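Local coordinates for insecticidal crystal protein Cry35Ab1 (Bacillus thuringiensis, PDB 4JP0), which acts as one component of a binary insecticidal toxin active on western corn rootworm, both proteins being needed for maximal toxicity, at residues 177-182 with 276-281; 203-208 with 316-321. All blocks are in the same frame, centred on the assembly; numbering follows the deposited sequence.

Contact 1. Residues 177-182 with 276-281; sequences GWTLVP and NEELKI
The carbonyl oxygen of E278 and the backbone nitrogen of W178 meet through a shared water, a compact example of a water-bridged strand and helix. The water donates to E278 O at 2.7 Å and accepts from W178 N at 3.2 Å. A second water repeats the device farther along the strand, accepting from L180 N at 2.8 Å and donating to E278 OE1 at 3.0 Å. The carboxylate reaches it on an extended chain, with CG anti to the carbonyl carbon (chi1 -63°). The E278 side chain as a whole crosses that of T179 at about a right angle. The hydroxyl of T179 is bonded to Q274, one turn back on the helix; Q274 NE2 also reaches the carbonyl of L180.

Alongside the waters is an apolar contact. L279 sends its CD2 branch against the backbone, 3.5 Å from W178 N, and that methyl also lies 3.8 Å from T179 CG2. Lacking a side chain, G177 brings its CA within 4.2 Å of L279 CA, so here the packing is backbone on backbone. Beyond L279 the chain leaves helical geometry at K280, which has positive phi (56°). N276 ND2 clasps this turn through I281 O at 2.7 Å, approaching from above the carbonyl plane.

The strand, 174-182, is the outermost on one side of a four-stranded antiparallel sheet, bonded to 202-221 through the pairs G177 with K207, T179 with L205 and V181 with Y203. L279, near the end of helix 272-279, also rests on L205 of that neighbouring strand, while W178 turns away from the helix to pack on I204, P149 and I151.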
# COMPACT_ATOMS: atom_id res chain seq x y z
N GLY A 177 -6.87 7.00 2.42
CA GLY A 177 -5.58 6.53 2.94
C GLY A 177 -4.44 6.97 2.02
O GLY A 177 -4.65 7.09 0.81
N TRP A 178 -3.25 7.18 2.58
CA TRP A 178 -2.12 7.69 1.83
C TRP A 178 -0.88 7.24 2.58
O TRP A 178 -0.83 7.32 3.82
CB TRP A 178 -2.22 9.22 1.81
CG TRP A 178 -1.25 10.07 1.07
CD1 TRP A 178 -1.49 10.75 -0.09
CD2 TRP A 178 0.07 10.47 1.50
NE1 TRP A 178 -0.40 11.51 -0.44
CE2 TRP A 178 0.58 11.35 0.51
CE3 TRP A 178 0.89 10.13 2.59
CZ2 TRP A 178 1.84 11.93 0.60
CZ3 TRP A 178 2.15 10.71 2.68
CH2 TRP A 178 2.62 11.59 1.69
N THR A 179 0.11 6.73 1.88
CA THR A 179 1.29 6.24 2.59
C THR A 179 2.48 6.24 1.64
O THR A 179 2.30 6.23 0.44
CB THR A 179 1.01 4.86 3.20
OG1 THR A 179 2.06 4.47 4.10
CG2 THR A 179 0.96 3.77 2.12
N LEU A 180 3.68 6.31 2.19
CA LEU A 180 4.90 6.40 1.37
C LEU A 180 5.55 5.03 1.26
O LEU A 180 5.76 4.33 2.28
CB LEU A 180 5.88 7.35 2.02
CG LEU A 180 5.42 8.81 2.01
CD1 LEU A 180 6.47 9.71 2.64
CD2 LEU A 180 5.16 9.23 0.59
N VAL A 181 5.88 4.64 0.03
CA VAL A 181 6.46 3.31 -0.18
C VAL A 181 7.87 3.41 -0.70
O VAL A 181 8.12 4.03 -1.71
CB VAL A 181 5.59 2.49 -1.18
CG1 VAL A 181 6.22 1.09 -1.49
CG2 VAL A 181 4.18 2.35 -0.61
N PRO A 182 8.80 2.79 -0.00
CA PRO A 182 10.19 2.75 -0.45
C PRO A 182 10.31 2.30 -1.93
O PRO A 182 9.71 1.29 -2.33
CB PRO A 182 10.79 1.67 0.44
CG PRO A 182 10.06 1.87 1.77
CD PRO A 182 8.60 2.11 1.28
N ASN A 276 -1.73 -1.88 6.11
CA ASN A 276 -3.01 -2.16 6.74
C ASN A 276 -3.46 -0.91 7.51
O ASN A 276 -4.60 -0.45 7.38
CB ASN A 276 -2.82 -3.35 7.71
CG ASN A 276 -3.97 -3.54 8.67
OD1 ASN A 276 -3.80 -3.44 9.89
ND2 ASN A 276 -5.13 -3.88 8.15
N GLU A 277 -2.55 -0.35 8.28
CA GLU A 277 -2.89 0.77 9.11
C GLU A 277 -3.11 2.10 8.36
O GLU A 277 -4.08 2.79 8.62
CB GLU A 277 -1.84 0.91 10.23
CG GLU A 277 -1.81 -0.29 11.16
CD GLU A 277 -1.01 -0.03 12.42
OE1 GLU A 277 -0.58 1.15 12.63
OE2 GLU A 277 -0.86 -1.00 13.21
N GLU A 278 -2.21 2.44 7.44
CA GLU A 278 -2.24 3.73 6.77
C GLU A 278 -3.19 3.76 5.57
O GLU A 278 -3.73 4.82 5.20
CB GLU A 278 -0.81 4.20 6.41
CG GLU A 278 0.05 4.42 7.67
CD GLU A 278 1.48 4.87 7.38
OE1 GLU A 278 1.77 5.25 6.23
OE2 GLU A 278 2.34 4.84 8.31
N LEU A 279 -3.44 2.61 4.96
CA LEU A 279 -4.43 2.59 3.89
C LEU A 279 -5.77 2.05 4.33
O LEU A 279 -6.75 2.15 3.59
CB LEU A 279 -3.90 1.80 2.71
CG LEU A 279 -2.63 2.37 2.09
CD1 LEU A 279 -2.22 1.55 0.90
CD2 LEU A 279 -2.85 3.84 1.68
N LYS A 280 -5.82 1.51 5.55
CA LYS A 280 -7.05 0.92 6.10
C LYS A 280 -7.60 -0.15 5.21
O LYS A 280 -8.81 -0.15 4.86
CB LYS A 280 -8.13 1.98 6.39
CG LYS A 280 -7.57 3.23 7.04
CD LYS A 280 -8.56 4.38 6.96
CE LYS A 280 -8.35 5.39 8.09
NZ LYS A 280 -9.68 5.76 8.73
N ILE A 281 -6.74 -1.09 4.86
CA ILE A 281 -7.13 -2.23 4.06
C ILE A 281 -6.92 -3.47 4.92
O ILE A 281 -5.86 -3.64 5.51
CB ILE A 281 -6.22 -2.31 2.84
CG1 ILE A 281 -6.51 -1.16 1.87
CG2 ILE A 281 -6.41 -3.63 2.12
CD1 ILE A 281 -5.45 -1.03 0.83
O HOH W 1 -3.61 7.44 5.73
O HOH W 2 3.91 6.82 4.94

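Contact 2. Residues 203-208 with 316-321; sequences YILKKY and TSLELY
K206 and Y321 meet diagonally across the strand pair, on the face they share with Y208 and E319, the lysine chain crossing the tyrosine side chain at about a right angle. With CG opposite its carbonyl carbon (chi1 -55°) and the chain extended beyond, K206 carries NZ over the ring in a cation-pi contact, 4.6 Å from the centroid and 23° off the normal, while K206 CE touches Y321 CE1 at 3.6 Å. Beside them the Y208 ring and the E319 carboxylate lie with their planes 39° apart, Y208 CE1 being 3.4 Å from E319 OE1.

The next shell fixes these groups. Both carboxylate oxygens of E319 accept: Y321 OH gives OE1 a very short bond, and S317 OG reaches the anti lone pair of OE2 at 2.6 Å. K206 NZ bonds to Y208 OH and forms a salt bridge with E327. On the reverse face L205 CB packs on L320 CD1 at 4.0 Å, and K207 CG meets L318 CD2.

Underneath runs a regular antiparallel ladder: the hydrogen-bonded pairs I204-Y321, K206-E319 and Y208-S317 contribute six backbone bonds. Both strands are inner members of the four-stranded sheet, between 174-182 and 327-346, and helix 240-247 covers L205, L318 and L320.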
# COMPACT_ATOMS: atom_id res chain seq x y z
N TYR A 203 7.65 6.46 -3.10
CA TYR A 203 6.46 6.61 -3.96
C TYR A 203 5.26 6.88 -3.08
O TYR A 203 5.26 6.50 -1.90
CB TYR A 203 6.20 5.30 -4.74
CG TYR A 203 7.10 5.13 -5.97
CD1 TYR A 203 8.48 5.09 -5.84
CD2 TYR A 203 6.54 5.01 -7.26
CE1 TYR A 203 9.31 4.96 -6.97
CE2 TYR A 203 7.31 4.87 -8.36
CZ TYR A 203 8.71 4.83 -8.22
OH TYR A 203 9.49 4.68 -9.34
N ILE A 204 4.22 7.49 -3.64
CA ILE A 204 2.98 7.74 -2.92
C ILE A 204 1.93 6.72 -3.35
O ILE A 204 1.62 6.55 -4.54
CB ILE A 204 2.46 9.15 -3.24
CG1 ILE A 204 3.46 10.19 -2.76
CG2 ILE A 204 1.11 9.45 -2.52
CD1 ILE A 204 3.18 11.61 -3.35
N LEU A 205 1.41 5.99 -2.37
CA LEU A 205 0.34 5.02 -2.62
C LEU A 205 -0.95 5.57 -1.93
O LEU A 205 -1.00 5.83 -0.72
CB LEU A 205 0.76 3.64 -2.09
CG LEU A 205 -0.25 2.49 -2.15
CD1 LEU A 205 -0.83 2.31 -3.56
CD2 LEU A 205 0.38 1.18 -1.62
N LYS A 206 -1.98 5.79 -2.75
CA LYS A 206 -3.22 6.38 -2.28
C LYS A 206 -4.31 5.36 -2.39
O LYS A 206 -4.28 4.49 -3.28
CB LYS A 206 -3.62 7.50 -3.23
CG LYS A 206 -2.59 8.56 -3.46
CD LYS A 206 -3.24 9.74 -4.18
CE LYS A 206 -2.21 10.76 -4.62
NZ LYS A 206 -2.81 11.95 -5.22
N LYS A 207 -5.28 5.50 -1.49
CA LYS A 207 -6.52 4.71 -1.54
C LYS A 207 -7.73 5.64 -1.56
O LYS A 207 -7.98 6.36 -0.58
CB LYS A 207 -6.68 3.74 -0.37
CG LYS A 207 -7.77 2.71 -0.65
CD LYS A 207 -8.14 1.79 0.55
CE LYS A 207 -9.03 2.50 1.57
NZ LYS A 207 -9.43 1.60 2.70
N TYR A 208 -8.47 5.64 -2.68
CA TYR A 208 -9.69 6.41 -2.81
C TYR A 208 -10.86 5.48 -2.74
O TYR A 208 -10.78 4.32 -3.18
CB TYR A 208 -9.76 7.09 -4.17
CG TYR A 208 -8.75 8.20 -4.39
CD1 TYR A 208 -7.57 7.99 -5.11
CD2 TYR A 208 -8.97 9.47 -3.88
CE1 TYR A 208 -6.64 9.04 -5.30
CE2 TYR A 208 -8.05 10.50 -4.09
CZ TYR A 208 -6.90 10.27 -4.79
OH TYR A 208 -5.99 11.32 -4.99
N THR A 316 -13.12 0.87 -4.60
CA THR A 316 -11.84 1.24 -3.98
C THR A 316 -10.81 1.37 -5.09
O THR A 316 -10.64 0.45 -5.91
CB THR A 316 -11.40 0.19 -2.98
OG1 THR A 316 -12.33 0.18 -1.91
CG2 THR A 316 -10.07 0.57 -2.30
N SER A 317 -10.10 2.49 -5.13
CA SER A 317 -9.08 2.69 -6.15
C SER A 317 -7.70 2.85 -5.47
O SER A 317 -7.48 3.78 -4.73
CB SER A 317 -9.38 3.97 -6.96
OG SER A 317 -8.45 4.12 -8.01
N LEU A 318 -6.81 1.91 -5.74
CA LEU A 318 -5.45 1.96 -5.22
C LEU A 318 -4.60 2.54 -6.34
O LEU A 318 -4.64 2.04 -7.47
CB LEU A 318 -5.02 0.54 -4.88
CG LEU A 318 -5.52 0.13 -3.50
CD1 LEU A 318 -5.13 -1.32 -3.13
CD2 LEU A 318 -4.96 1.07 -2.49
N GLU A 319 -3.86 3.61 -6.08
CA GLU A 319 -3.12 4.29 -7.15
C GLU A 319 -1.73 4.64 -6.64
O GLU A 319 -1.58 5.20 -5.58
CB GLU A 319 -3.87 5.57 -7.58
CG GLU A 319 -5.30 5.32 -8.07
CD GLU A 319 -6.14 6.59 -8.24
OE1 GLU A 319 -5.59 7.70 -8.29
OE2 GLU A 319 -7.38 6.51 -8.34
N LEU A 320 -0.73 4.34 -7.44
CA LEU A 320 0.66 4.52 -7.06
C LEU A 320 1.33 5.54 -7.95
O LEU A 320 1.21 5.46 -9.19
CB LEU A 320 1.38 3.18 -7.20
CG LEU A 320 2.85 3.16 -6.83
CD1 LEU A 320 3.00 3.33 -5.33
CD2 LEU A 320 3.52 1.84 -7.26
N TYR A 321 2.07 6.46 -7.32
CA TYR A 321 2.70 7.59 -8.00
C TYR A 321 4.18 7.76 -7.68
O TYR A 321 4.59 7.63 -6.50
CB TYR A 321 2.02 8.89 -7.55
CG TYR A 321 0.51 8.92 -7.81
CD1 TYR A 321 -0.37 8.28 -6.95
CD2 TYR A 321 -0.01 9.58 -8.92
CE1 TYR A 321 -1.71 8.30 -7.17
CE2 TYR A 321 -1.39 9.62 -9.14
CZ TYR A 321 -2.22 8.96 -8.27
OH TYR A 321 -3.60 8.97 -8.48

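The two contacts share one sheet: strand 203-208 pairs with 316-321 in contact 2 and with 177-182 of contact 1 on its other edge. Contact 1 is buried, and uses water bridges beside apolar packing and the Q274 bonds to join a helix to an outer strand. Contact 2 joins two inner strands directly and is two-faced, one side largely apolar, against helix 240-247, the other a partly exposed network of charges and phenols. K207 ties them together, its NZ bonding to L279 O near the end of helix 272-279, where a lysine could complement the partial negative charge expected there.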